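Local atomic coordinates of 5-oxoprolinase subunit A (Thermus thermophilus, PDB entry 2DFA), a protein that probably catalyses, together with its partner subunits PxpB and PxpC, the ATP-driven opening of 5-oxoproline to L-glutamate. Residues V160-G174 / A207-C221. Numbering follows the deposited sequence.
Sequences VVLEAFPERAYLRSG and ALDGGEVAVRADTLC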
ATOM      1  N   VAL A 160      29.330 -16.779   2.430  1.00 39.66           N
ATOM      2  CA  VAL A 160      29.300 -15.382   2.014  1.00 40.69           C
ATOM      3  C   VAL A 160      29.965 -15.164   0.661  1.00 41.06           C
ATOM      4  O   VAL A 160      30.952 -15.815   0.331  1.00 40.29           O
ATOM      5  CB  VAL A 160      29.980 -14.476   3.067  1.00 41.41           C
ATOM      6  CG1 VAL A 160      29.276 -14.622   4.407  0.50 41.52           C
ATOM      7  CG2 VAL A 160      31.452 -14.830   3.188  0.50 40.97           C
ATOM      8  N   VAL A 161      29.402 -14.246  -0.117  1.00 39.86           N
ATOM      9  CA  VAL A 161      29.913 -13.906  -1.442  1.00 40.72           C
ATOM     10  C   VAL A 161      30.314 -12.435  -1.430  1.00 40.39           C
ATOM     11  O   VAL A 161      29.488 -11.566  -1.145  1.00 40.22           O
ATOM     12  CB  VAL A 161      28.832 -14.125  -2.529  1.00 40.79           C
ATOM     13  CG1 VAL A 161      29.383 -13.755  -3.890  1.00 39.66           C
ATOM     14  CG2 VAL A 161      28.367 -15.571  -2.519  1.00 40.64           C
ATOM     15  N   LEU A 162      31.578 -12.157  -1.743  1.00 40.32           N
ATOM     16  CA  LEU A 162      32.088 -10.789  -1.741  1.00 39.87           C
ATOM     17  C   LEU A 162      31.811 -10.005  -3.013  1.00 40.16           C
ATOM     18  O   LEU A 162      32.174 -10.416  -4.115  1.00 39.57           O
ATOM     19  CB  LEU A 162      33.590 -10.795  -1.451  1.00 42.11           C
ATOM     20  CG  LEU A 162      33.971 -11.483  -0.137  1.00 43.35           C
ATOM     21  CD1 LEU A 162      35.465 -11.316   0.115  1.00 46.04           C
ATOM     22  CD2 LEU A 162      33.169 -10.877   1.013  1.00 44.83           C
ATOM     23  N   GLU A 163      31.177  -8.850  -2.841  1.00 39.53           N
ATOM     24  CA  GLU A 163      30.815  -7.986  -3.953  1.00 39.90           C
ATOM     25  C   GLU A 163      31.743  -6.785  -4.102  1.00 39.33           C
ATOM     26  O   GLU A 163      32.196  -6.206  -3.114  1.00 39.50           O
ATOM     27  CB  GLU A 163      29.371  -7.511  -3.768  1.00 42.13           C
ATOM     28  CG  GLU A 163      28.890  -6.510  -4.788  1.00 45.22           C
ATOM     29  CD  GLU A 163      27.395  -6.264  -4.683  1.00 47.58           C
ATOM     30  OE1 GLU A 163      26.916  -5.929  -3.577  1.00 47.21           O
ATOM     31  OE2 GLU A 163      26.701  -6.406  -5.711  1.00 47.17           O
ATOM     32  N   ALA A 164      32.026  -6.427  -5.349  1.00 39.33           N
ATOM     33  CA  ALA A 164      32.879  -5.284  -5.661  1.00 40.12           C
ATOM     34  C   ALA A 164      32.106  -4.417  -6.645  1.00 40.25           C
ATOM     35  O   ALA A 164      31.246  -4.916  -7.380  1.00 40.78           O
ATOM     36  CB  ALA A 164      34.202  -5.754  -6.282  1.00 39.87           C
ATOM     37  N   PHE A 165      32.414  -3.125  -6.667  1.00 40.54           N
ATOM     38  CA  PHE A 165      31.711  -2.197  -7.542  1.00 41.63           C
ATOM     39  C   PHE A 165      32.620  -1.449  -8.507  1.00 41.78           C
ATOM     40  O   PHE A 165      33.205  -0.429  -8.153  1.00 40.23           O
ATOM     41  CB  PHE A 165      30.935  -1.180  -6.699  1.00 41.62           C
ATOM     42  CG  PHE A 165      30.028  -1.808  -5.680  1.00 43.70           C
ATOM     43  CD1 PHE A 165      30.549  -2.367  -4.517  1.00 43.98           C
ATOM     44  CD2 PHE A 165      28.654  -1.860  -5.893  1.00 43.32           C
ATOM     45  CE1 PHE A 165      29.713  -2.970  -3.581  1.00 44.78           C
ATOM     46  CE2 PHE A 165      27.810  -2.461  -4.964  1.00 44.03           C
ATOM     47  CZ  PHE A 165      28.344  -3.018  -3.804  1.00 43.71           C
ATOM     48  N   PRO A 166      32.735  -1.941  -9.749  1.00 43.40           N
ATOM     49  CA  PRO A 166      33.589  -1.275 -10.736  1.00 44.95           C
ATOM     50  C   PRO A 166      33.147   0.154 -11.061  1.00 45.99           C
ATOM     51  O   PRO A 166      33.934   0.945 -11.581  1.00 46.97           O
ATOM     52  CB  PRO A 166      33.515  -2.209 -11.945  1.00 45.08           C
ATOM     53  CG  PRO A 166      32.174  -2.869 -11.793  1.00 46.05           C
ATOM     54  CD  PRO A 166      32.119  -3.154 -10.314  1.00 43.65           C
ATOM     55  N   GLU A 167      31.902   0.491 -10.740  1.00 46.45           N
ATOM     56  CA  GLU A 167      31.385   1.830 -11.020  1.00 47.00           C
ATOM     57  C   GLU A 167      31.509   2.809  -9.860  1.00 46.91           C
ATOM     58  O   GLU A 167      31.158   3.983  -9.997  1.00 48.55           O
ATOM     59  CB  GLU A 167      29.917   1.754 -11.436  1.00 49.04           C
ATOM     60  CG  GLU A 167      29.656   0.942 -12.688  1.00 51.26           C
ATOM     61  CD  GLU A 167      28.183   0.929 -13.057  1.00 53.39           C
ATOM     62  OE1 GLU A 167      27.670   1.976 -13.506  1.00 53.94           O
ATOM     63  OE2 GLU A 167      27.537  -0.125 -12.885  1.00 54.42           O
ATOM     64  N   ARG A 168      31.998   2.337  -8.718  1.00 45.76           N
ATOM     65  CA  ARG A 168      32.141   3.197  -7.549  1.00 45.39           C
ATOM     66  C   ARG A 168      33.599   3.364  -7.156  1.00 44.53           C
ATOM     67  O   ARG A 168      34.380   2.418  -7.242  1.00 41.66           O
ATOM     68  CB  ARG A 168      31.360   2.614  -6.366  1.00 48.05           C
ATOM     69  CG  ARG A 168      29.854   2.593  -6.574  1.00 51.63           C
ATOM     70  CD  ARG A 168      29.300   4.010  -6.662  1.00 56.07           C
ATOM     71  NE  ARG A 168      29.512   4.753  -5.420  1.00 58.14           N
ATOM     72  CZ  ARG A 168      28.928   4.453  -4.263  1.00 60.21           C
ATOM     73  NH1 ARG A 168      28.091   3.427  -4.185  1.00 60.73           N
ATOM     74  NH2 ARG A 168      29.188   5.175  -3.182  1.00 61.93           N
ATOM     75  N   ALA A 169      33.961   4.569  -6.726  1.00 43.31           N
ATOM     76  CA  ALA A 169      35.332   4.839  -6.313  1.00 43.55           C
ATOM     77  C   ALA A 169      35.555   4.271  -4.918  1.00 43.59           C
ATOM     78  O   ALA A 169      34.630   4.211  -4.101  1.00 41.62           O
ATOM     79  CB  ALA A 169      35.603   6.338  -6.316  1.00 42.67           C
ATOM     80  N   TYR A 170      36.789   3.849  -4.659  1.00 42.53           N
ATOM     81  CA  TYR A 170      37.170   3.294  -3.369  1.00 43.60           C
ATOM     82  C   TYR A 170      38.142   4.226  -2.654  1.00 44.61           C
ATOM     83  O   TYR A 170      38.826   5.028  -3.287  1.00 43.35           O
ATOM     84  CB  TYR A 170      37.845   1.931  -3.548  1.00 43.62           C
ATOM     85  CG  TYR A 170      36.896   0.793  -3.833  1.00 42.30           C
ATOM     86  CD1 TYR A 170      36.186   0.728  -5.031  1.00 42.31           C
ATOM     87  CD2 TYR A 170      36.718  -0.231  -2.904  1.00 44.39           C
ATOM     88  CE1 TYR A 170      35.319  -0.335  -5.296  1.00 44.39           C
ATOM     89  CE2 TYR A 170      35.858  -1.295  -3.156  1.00 43.31           C
ATOM     90  CZ  TYR A 170      35.163  -1.342  -4.352  1.00 43.70           C
ATOM     91  OH  TYR A 170      34.312  -2.392  -4.594  1.00 42.93           O
ATOM     92  N   LEU A 171      38.196   4.113  -1.332  1.00 45.37           N
ATOM     93  CA  LEU A 171      39.105   4.923  -0.532  1.00 47.03           C
ATOM     94  C   LEU A 171      40.188   3.985  -0.011  1.00 48.00           C
ATOM     95  O   LEU A 171      39.997   2.766   0.007  1.00 46.95           O
ATOM     96  CB  LEU A 171      38.360   5.566   0.639  1.00 46.94           C
ATOM     97  CG  LEU A 171      37.163   6.461   0.302  1.00 47.63           C
ATOM     98  CD1 LEU A 171      36.559   6.992   1.594  1.00 48.35           C
ATOM     99  CD2 LEU A 171      37.600   7.612  -0.591  1.00 47.94           C
ATOM    100  N   ARG A 172      41.321   4.540   0.412  1.00 49.00           N
ATOM    101  CA  ARG A 172      42.410   3.713   0.924  1.00 50.44           C
ATOM    102  C   ARG A 172      41.945   2.785   2.041  1.00 51.48           C
ATOM    103  O   ARG A 172      42.491   1.697   2.221  1.00 51.62           O
ATOM    104  CB  ARG A 172      43.561   4.585   1.425  1.00 50.37           C
ATOM    105  CG  ARG A 172      44.305   5.312   0.320  1.00 49.59           C
ATOM    106  CD  ARG A 172      45.539   6.013   0.865  1.00 49.85           C
ATOM    107  NE  ARG A 172      46.515   5.075   1.415  1.00 48.85           N
ATOM    108  CZ  ARG A 172      47.199   4.192   0.692  1.00 48.51           C
ATOM    109  NH1 ARG A 172      47.020   4.121  -0.621  1.00 47.44           N
ATOM    110  NH2 ARG A 172      48.065   3.381   1.282  1.00 48.27           N
ATOM    111  N   SER A 173      40.931   3.216   2.784  1.00 53.28           N
ATOM    112  CA  SER A 173      40.388   2.418   3.880  1.00 55.45           C
ATOM    113  C   SER A 173      39.853   1.076   3.383  1.00 55.66           C
ATOM    114  O   SER A 173      39.715   0.131   4.156  1.00 56.62           O
ATOM    115  CB  SER A 173      39.263   3.182   4.578  1.00 56.02           C
ATOM    116  OG  SER A 173      38.190   3.419   3.685  1.00 58.36           O
ATOM    117  N   GLY A 174      39.547   0.996   2.092  1.00 55.85           N
ATOM    118  CA  GLY A 174      39.032  -0.244   1.538  1.00 55.69           C
ATOM    119  C   GLY A 174      37.522  -0.225   1.394  1.00 56.56           C
ATOM    120  O   GLY A 174      36.921  -1.175   0.887  1.00 55.98           O
ATOM    121  N   ALA A 207      42.668   3.796  -5.590  1.00 41.71           N
ATOM    122  CA  ALA A 207      41.940   4.494  -4.544  1.00 42.55           C
ATOM    123  C   ALA A 207      41.836   5.990  -4.850  1.00 43.73           C
ATOM    124  O   ALA A 207      42.755   6.627  -5.350  1.00 42.64           O
ATOM    125  CB  ALA A 207      42.669   4.275  -3.217  1.00 43.86           C
ATOM    126  N   LEU A 208      40.644   6.540  -4.570  1.00 42.77           N
ATOM    127  CA  LEU A 208      40.409   7.949  -4.858  1.00 45.11           C
ATOM    128  C   LEU A 208      41.362   8.863  -4.074  1.00 45.81           C
ATOM    129  O   LEU A 208      41.818   9.896  -4.552  1.00 46.37           O
ATOM    130  CB  LEU A 208      38.944   8.247  -4.510  1.00 46.20           C
ATOM    131  CG  LEU A 208      38.532   9.706  -4.746  1.00 46.91           C
ATOM    132  CD1 LEU A 208      38.732  10.134  -6.200  1.00 46.58           C
ATOM    133  CD2 LEU A 208      37.054   9.954  -4.426  1.00 48.55           C
ATOM    134  N   ASP A 209      41.643   8.467  -2.815  1.00 46.21           N
ATOM    135  CA  ASP A 209      42.505   9.306  -1.984  1.00 46.08           C
ATOM    136  C   ASP A 209      43.978   8.866  -2.014  1.00 45.68           C
ATOM    137  O   ASP A 209      44.727   9.022  -1.057  1.00 46.48           O
ATOM    138  CB  ASP A 209      41.957   9.337  -0.548  1.00 46.46           C
ATOM    139  CG  ASP A 209      41.835   7.929   0.028  1.00 48.87           C
ATOM    140  OD1 ASP A 209      41.587   7.010  -0.752  1.00 48.99           O
ATOM    141  OD2 ASP A 209      41.905   7.784   1.250  1.00 51.23           O
ATOM    142  N   GLY A 210      44.412   8.320  -3.149  1.00 43.85           N
ATOM    143  CA  GLY A 210      45.803   7.921  -3.291  1.00 41.92           C
ATOM    144  C   GLY A 210      46.111   6.437  -3.323  1.00 39.89           C
ATOM    145  O   GLY A 210      45.581   5.661  -2.526  1.00 38.86           O
ATOM    146  N   GLY A 211      46.980   6.045  -4.251  1.00 38.81           N
ATOM    147  CA  GLY A 211      47.376   4.652  -4.370  1.00 37.66           C
ATOM    148  C   GLY A 211      46.264   3.699  -4.767  1.00 39.08           C
ATOM    149  O   GLY A 211      45.404   4.034  -5.581  1.00 37.26           O
ATOM    150  N   GLU A 212      46.290   2.497  -4.196  1.00 39.68           N
ATOM    151  CA  GLU A 212      45.278   1.487  -4.491  1.00 40.76           C
ATOM    152  C   GLU A 212      44.973   0.638  -3.268  1.00 41.59           C
ATOM    153  O   GLU A 212      45.694   0.683  -2.273  1.00 41.70           O
ATOM    154  CB  GLU A 212      45.740   0.587  -5.638  1.00 41.77           C
ATOM    155  CG  GLU A 212      47.120  -0.018  -5.450  1.00 44.31           C
ATOM    156  CD  GLU A 212      47.549  -0.858  -6.642  1.00 47.35           C
ATOM    157  OE1 GLU A 212      47.200  -0.488  -7.782  1.00 47.86           O
ATOM    158  OE2 GLU A 212      48.242  -1.879  -6.442  1.00 49.56           O
ATOM    159  N   VAL A 213      43.899  -0.140  -3.350  1.00 43.02           N
ATOM    160  CA  VAL A 213      43.491  -1.000  -2.248  1.00 44.13           C
ATOM    161  C   VAL A 213      43.132  -2.395  -2.754  1.00 43.60           C
ATOM    162  O   VAL A 213      42.770  -2.576  -3.917  1.00 43.80           O
ATOM    163  CB  VAL A 213      42.275  -0.389  -1.492  1.00 44.76           C
ATOM    164  CG1 VAL A 213      41.127  -0.156  -2.457  0.50 43.76           C
ATOM    165  CG2 VAL A 213      41.843  -1.307  -0.357  0.50 45.27           C
ATOM    166  N   ALA A 214      43.247  -3.382  -1.873  1.00 45.67           N
ATOM    167  CA  ALA A 214      42.934  -4.760  -2.226  1.00 47.56           C
ATOM    168  C   ALA A 214      41.426  -4.989  -2.219  1.00 49.05           C
ATOM    169  O   ALA A 214      40.705  -4.437  -1.392  1.00 49.24           O
ATOM    170  CB  ALA A 214      43.608  -5.712  -1.249  1.00 46.75           C
ATOM    171  N   VAL A 215      40.961  -5.803  -3.157  1.00 51.81           N
ATOM    172  CA  VAL A 215      39.548  -6.131  -3.262  1.00 54.51           C
ATOM    173  C   VAL A 215      39.386  -7.494  -3.914  1.00 55.68           C
ATOM    174  O   VAL A 215      39.967  -7.763  -4.969  1.00 56.53           O
ATOM    175  CB  VAL A 215      38.772  -5.086  -4.104  1.00 55.45           C
ATOM    176  CG1 VAL A 215      38.636  -3.785  -3.332  1.00 57.66           C
ATOM    177  CG2 VAL A 215      39.487  -4.846  -5.427  1.00 55.98           C
ATOM    178  N   ARG A 216      38.607  -8.359  -3.276  1.00 56.65           N
ATOM    179  CA  ARG A 216      38.361  -9.686  -3.818  1.00 56.65           C
ATOM    180  C   ARG A 216      36.932  -9.656  -4.332  1.00 55.10           C
ATOM    181  O   ARG A 216      35.982  -9.524  -3.561  1.00 55.15           O
ATOM    182  CB  ARG A 216      38.533 -10.754  -2.733  1.00 59.41           C
ATOM    183  CG  ARG A 216      38.964 -12.112  -3.281  1.00 62.03           C
ATOM    184  CD  ARG A 216      37.810 -13.097  -3.371  1.00 64.38           C
ATOM    185  NE  ARG A 216      37.388 -13.552  -2.049  1.00 67.89           N
ATOM    186  CZ  ARG A 216      38.176 -14.202  -1.196  1.00 69.57           C
ATOM    187  NH1 ARG A 216      39.432 -14.479  -1.523  1.00 70.82           N
ATOM    188  NH2 ARG A 216      37.707 -14.578  -0.013  1.00 70.81           N
ATOM    189  N   ALA A 217      36.790  -9.758  -5.646  1.00 53.26           N
ATOM    190  CA  ALA A 217      35.482  -9.704  -6.272  1.00 51.66           C
ATOM    191  C   ALA A 217      34.921 -11.053  -6.708  1.00 49.40           C
ATOM    192  O   ALA A 217      35.267 -11.557  -7.777  1.00 49.51           O
ATOM    193  CB  ALA A 217      35.537  -8.763  -7.465  1.00 50.96           C
ATOM    194  N   ASP A 218      34.060 -11.639  -5.882  1.00 47.53           N
ATOM    195  CA  ASP A 218      33.431 -12.903  -6.247  1.00 44.32           C
ATOM    196  C   ASP A 218      32.375 -12.511  -7.273  1.00 42.29           C
ATOM    197  O   ASP A 218      32.080 -13.251  -8.212  1.00 40.42           O
ATOM    198  CB  ASP A 218      32.764 -13.565  -5.036  1.00 46.28           C
ATOM    199  CG  ASP A 218      33.768 -14.036  -3.999  1.00 47.94           C
ATOM    200  OD1 ASP A 218      34.862 -14.497  -4.396  1.00 49.79           O
ATOM    201  OD2 ASP A 218      33.460 -13.967  -2.789  1.00 45.66           O
ATOM    202  N   THR A 219      31.820 -11.317  -7.089  1.00 40.38           N
ATOM    203  CA  THR A 219      30.810 -10.802  -7.998  1.00 38.97           C
ATOM    204  C   THR A 219      30.990  -9.296  -8.172  1.00 37.90           C
ATOM    205  O   THR A 219      31.425  -8.603  -7.253  1.00 38.81           O
ATOM    206  CB  THR A 219      29.374 -11.103  -7.475  1.00 38.46           C
ATOM    207  OG1 THR A 219      28.409 -10.642  -8.430  1.00 38.51           O
ATOM    208  CG2 THR A 219      29.134 -10.412  -6.142  1.00 36.19           C
ATOM    209  N   LEU A 220      30.670  -8.806  -9.362  1.00 38.46           N
ATOM    210  CA  LEU A 220      30.776  -7.388  -9.683  1.00 39.66           C
ATOM    211  C   LEU A 220      29.376  -6.815  -9.889  1.00 41.67           C
ATOM    212  O   LEU A 220      28.624  -7.300 -10.734  1.00 40.20           O
ATOM    213  CB  LEU A 220      31.586  -7.193 -10.966  1.00 39.28           C
ATOM    214  CG  LEU A 220      33.048  -7.654 -10.964  1.00 41.30           C
ATOM    215  CD1 LEU A 220      33.631  -7.499 -12.364  1.00 41.38           C
ATOM    216  CD2 LEU A 220      33.841  -6.839  -9.958  1.00 40.07           C
ATOM    217  N   CYS A 221      29.033  -5.779  -9.128  1.00 44.83           N
ATOM    218  CA  CYS A 221      27.715  -5.162  -9.245  1.00 49.44           C
ATOM    219  C   CYS A 221      27.654  -4.104 -10.337  1.00 51.75           C
ATOM    220  O   CYS A 221      28.550  -3.272 -10.459  1.00 53.45           O
ATOM    221  CB  CYS A 221      27.300  -4.525  -7.918  1.00 51.95           C
ATOM    222  SG  CYS A 221      25.705  -3.652  -7.984  1.00 56.74           S
TER
HETATM  223  O   HOH W   1      29.578  -0.952  -9.838  1.00 39.62           O
HETATM  224  O   HOH W   2      40.758   6.020   3.232  1.00 54.28           O
HETATM  225  O   HOH W   3      37.830  -3.512  -0.248  1.00 61.98           O
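A164 and A217 meet methyl to methyl, CB to CB at 3.5 Å, a tight fit that suits the smallest side chains. The CD2 branch of L220 fills in beside the A164 methyl and carries on to P166 CD. Strands 160-164 and 219-221 pair in parallel, A164 beside L220: A164 N bonds to T219 O, and C221 N to A164 O at 2.9 Å. Where the ladder starts, L162 O accepts from both D218 N and T219 N. D218 returns the grip, its OD2 taking L162 N at 2.8 Å on the anti side of the carboxylate, while OD1 faces R216 NE in a long salt bridge; an alanine here would probably leave L162 N without its acceptor and R216 without its mate. C221 lays CB and sulfur obliquely by the F165 ring.

Farther along, V213 is modelled in two positions; in one, CG2 reaches G174 CA. At G174 (phi 99°) a CB would jam against the preceding carbonyl O. V215 CG1 meets Y170 CE2 at 3.7 Å. In the 207-210 turn, D209 OD1 receives R172 N through its syn lone pair, and R172 bends at chi3 (63°) to bring NH1 to G210 O.

This is structural packing: a strand pair of the LamB/YcsF-family parallel sheet, between strands 141-143 and 2-9, runs on to loops joined by D209 and R172. M199 of helix 189-201 covers A164 and Y170; V205 of strand 204-206 backs Y170 and V215.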